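Local structure of glycogen synthase (Cyanobacterium sp. CLg1, 6GNF) at residues L40-V43 and T44-L47. The protein is a bacterial glycogen synthase of the two-domain glycosyltransferase kind, here holding ADP and a glycan in the cleft between its domains. Sequence-based numbering, arbitrary orientation.
Sequences LGDV and TEGL. With AC1 (4,6-dideoxy-4-{[(1S,4R,5S,6S)-4,5,6-trihydroxy-3-(hydroxymethyl)cyclohex-2-en-1-yl]amino}-alpha-D-glucopyranose), chain D.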
ATOM      1  N   LEU A  40       2.016   0.321  -1.516  1.00 49.59           N
ATOM      2  CA  LEU A  40       2.428  -0.774  -2.389  1.00 49.68           C
ATOM      3  C   LEU A  40       3.714  -0.436  -3.140  1.00 47.96           C
ATOM      4  O   LEU A  40       4.654  -1.221  -3.180  1.00 49.43           O
ATOM      5  CB  LEU A  40       1.324  -1.104  -3.397  1.00 50.05           C
ATOM      6  CG  LEU A  40       1.697  -2.062  -4.535  1.00 50.53           C
ATOM      7  CD1 LEU A  40       2.163  -3.409  -3.992  1.00 50.07           C
ATOM      8  CD2 LEU A  40       0.514  -2.251  -5.455  1.00 51.21           C
ATOM      9  N   GLY A  41       3.736   0.739  -3.747  1.00 47.97           N
ATOM     10  CA  GLY A  41       4.906   1.195  -4.484  1.00 47.99           C
ATOM     11  C   GLY A  41       6.163   1.286  -3.648  1.00 50.72           C
ATOM     12  O   GLY A  41       7.258   1.054  -4.178  1.00 47.97           O
ATOM     13  N   ASP A  42       6.017   1.683  -2.380  1.00 51.18           N
ATOM     14  CA  ASP A  42       7.157   1.768  -1.473  1.00 52.49           C
ATOM     15  C   ASP A  42       7.731   0.396  -1.170  1.00 51.37           C
ATOM     16  O   ASP A  42       8.940   0.235  -1.199  1.00 50.80           O
ATOM     17  CB  ASP A  42       6.784   2.473  -0.169  1.00 55.74           C
ATOM     18  CG  ASP A  42       6.468   3.962  -0.365  1.00 62.73           C
ATOM     19  OD1 ASP A  42       7.080   4.644  -1.225  1.00 66.07           O
ATOM     20  OD2 ASP A  42       5.583   4.474   0.365  1.00 69.92           O
ATOM     21  N   VAL A  43       6.873  -0.598  -0.953  1.00 50.89           N
ATOM     22  CA  VAL A  43       7.337  -1.956  -0.677  1.00 50.71           C
ATOM     23  C   VAL A  43       8.082  -2.529  -1.888  1.00 50.34           C
ATOM     24  O   VAL A  43       9.183  -3.071  -1.744  1.00 49.25           O
ATOM     25  CB  VAL A  43       6.178  -2.894  -0.293  1.00 51.00           C
ATOM     26  CG1 VAL A  43       6.678  -4.324  -0.158  1.00 51.23           C
ATOM     27  CG2 VAL A  43       5.509  -2.430   1.006  1.00 52.78           C
ATOM     28  N   THR A  44       7.515  -2.373  -3.079  1.00 50.23           N
ATOM     29  CA  THR A  44       8.152  -2.920  -4.287  1.00 52.29           C
ATOM     30  C   THR A  44       9.416  -2.146  -4.695  1.00 52.71           C
ATOM     31  O   THR A  44      10.202  -2.616  -5.529  1.00 51.22           O
ATOM     32  CB  THR A  44       7.175  -3.022  -5.481  1.00 51.27           C
ATOM     33  OG1 THR A  44       6.652  -1.736  -5.792  1.00 55.91           O
ATOM     34  CG2 THR A  44       6.024  -3.896  -5.115  1.00 52.77           C
ATOM     35  N   GLU A  45       9.639  -0.987  -4.081  1.00 52.75           N
ATOM     36  CA  GLU A  45      10.925  -0.313  -4.193  1.00 53.37           C
ATOM     37  C   GLU A  45      11.909  -0.872  -3.168  1.00 53.30           C
ATOM     38  O   GLU A  45      12.986  -1.318  -3.538  1.00 55.01           O
ATOM     39  CB  GLU A  45      10.771   1.193  -3.988  1.00 55.49           C
ATOM     40  CG  GLU A  45      12.079   1.956  -4.168  1.00 58.67           C
ATOM     41  CD  GLU A  45      12.000   3.425  -3.788  1.00 59.16           C
ATOM     42  OE1 GLU A  45      10.913   3.907  -3.431  1.00 59.54           O
ATOM     43  OE2 GLU A  45      13.029   4.115  -3.856  1.00 65.50           O
ATOM     44  N   GLY A  46      11.528  -0.830  -1.893  1.00 51.10           N
ATOM     45  CA  GLY A  46      12.442  -1.108  -0.791  1.00 51.37           C
ATOM     46  C   GLY A  46      12.844  -2.550  -0.573  1.00 51.32           C
ATOM     47  O   GLY A  46      14.011  -2.846  -0.335  1.00 52.53           O
ATOM     48  N   LEU A  47      11.873  -3.451  -0.634  1.00 50.61           N
ATOM     49  CA  LEU A  47      12.143  -4.866  -0.375  1.00 51.58           C
ATOM     50  C   LEU A  47      13.052  -5.470  -1.459  1.00 49.70           C
ATOM     51  O   LEU A  47      14.050  -6.108  -1.127  1.00 54.08           O
ATOM     52  CB  LEU A  47      10.831  -5.648  -0.187  1.00 51.17           C
ATOM     53  CG  LEU A  47      10.903  -7.174  -0.056  1.00 52.28           C
ATOM     54  CD1 LEU A  47      11.896  -7.612   1.016  1.00 52.91           C
ATOM     55  CD2 LEU A  47       9.518  -7.745   0.232  1.00 51.27           C
TER
HETATM   56  C1  AC1 D   3      -3.461   0.090  -3.868  1.00 62.34           C
HETATM   57  O2  AC1 D   3      -3.467  -2.344  -3.970  1.00 58.64           O
HETATM   58  C2  AC1 D   3      -2.862  -1.207  -3.321  1.00 61.16           C
HETATM   59  C4A AC1 D   3       0.001  -1.304   3.446  1.00 50.53           C
HETATM   60  C3  AC1 D   3      -3.016  -1.308  -1.802  1.00 59.84           C
HETATM   61  O3  AC1 D   3      -2.268  -2.453  -1.379  1.00 59.98           O
HETATM   62  C4  AC1 D   3      -2.527  -0.027  -1.090  1.00 59.69           C
HETATM   63  N4A AC1 D   3      -2.638  -0.056   0.387  1.00 53.32           N
HETATM   64  C5  AC1 D   3      -3.309   1.147  -1.699  1.00 60.63           C
HETATM   65  O5  AC1 D   3      -3.035   1.227  -3.103  1.00 64.51           O
HETATM   66  C6  AC1 D   3      -2.948   2.492  -1.088  1.00 63.55           C
HETATM   67  C1B AC1 D   3      -2.030  -1.054   1.271  1.00 49.71           C
HETATM   68  C2B AC1 D   3      -2.380  -0.895   2.780  1.00 51.61           C
HETATM   69  O2B AC1 D   3      -3.364   0.101   3.039  1.00 50.03           O
HETATM   70  C3B AC1 D   3      -1.244  -0.505   3.699  1.00 48.80           C
HETATM   71  O3B AC1 D   3      -1.633  -0.747   5.051  1.00 51.50           O
HETATM   72  O4  AC1 D   3       1.035  -0.695   4.227  1.00 51.99           O
HETATM   73  C5B AC1 D   3       0.357  -1.292   1.982  1.00 47.20           C
HETATM   74  C7B AC1 D   3      -0.543  -1.131   1.026  1.00 47.15           C
HETATM   75  C6B AC1 D   3       1.784  -1.520   1.597  1.00 44.05           C
HETATM   76  O6B AC1 D   3       2.156  -2.796   2.121  1.00 46.47           O
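Leu-40 O receives Thr-44 N at 3.1 Å, Asp-42 O receives Gly-46 N and Val-43 O receives Leu-47 N, an alpha-helical i to i+4 pattern in the first turns of helix 39-54; the pattern slackens at Glu-45, whose N-H makes weak bonds to both Gly-41 O and Asp-42 O. The side chain of Leu-40 slants across that of Thr-44, with CD1 4.1 Å from CG2. Chi1 of 59° tucks OG1 of Thr-44 back against the preceding turn, where it only lies near Gly-41 O; its hydrogen-bond partner is Glu-30 O, so this buried hydroxyl ties the helix to the segment after strand 23-27. Asp-42 and Glu-45 share the partly exposed flank, OD1 and OE1 4.5 Å apart; a salt bridge to Lys-306 from the other oxygen of Glu-45 probably eases the like charges, and Asp-42 touches the bound ADP. On the glycan side, Val-43 turns CG2 to O6B of AC1 at 3.6 Å, while Leu-40 brings CD2 to 4.1 Å from C2 of the same sugar analogue. The helix is the crossover of a beta-alpha-beta unit between strands 23-27 and 57-63, its N-terminal end facing the ligands; Leu-40 and Thr-44 pack on Asn-170 of strand 166-170, and Leu-47 meets Ala-529 and Tyr-532 of helix 526-540.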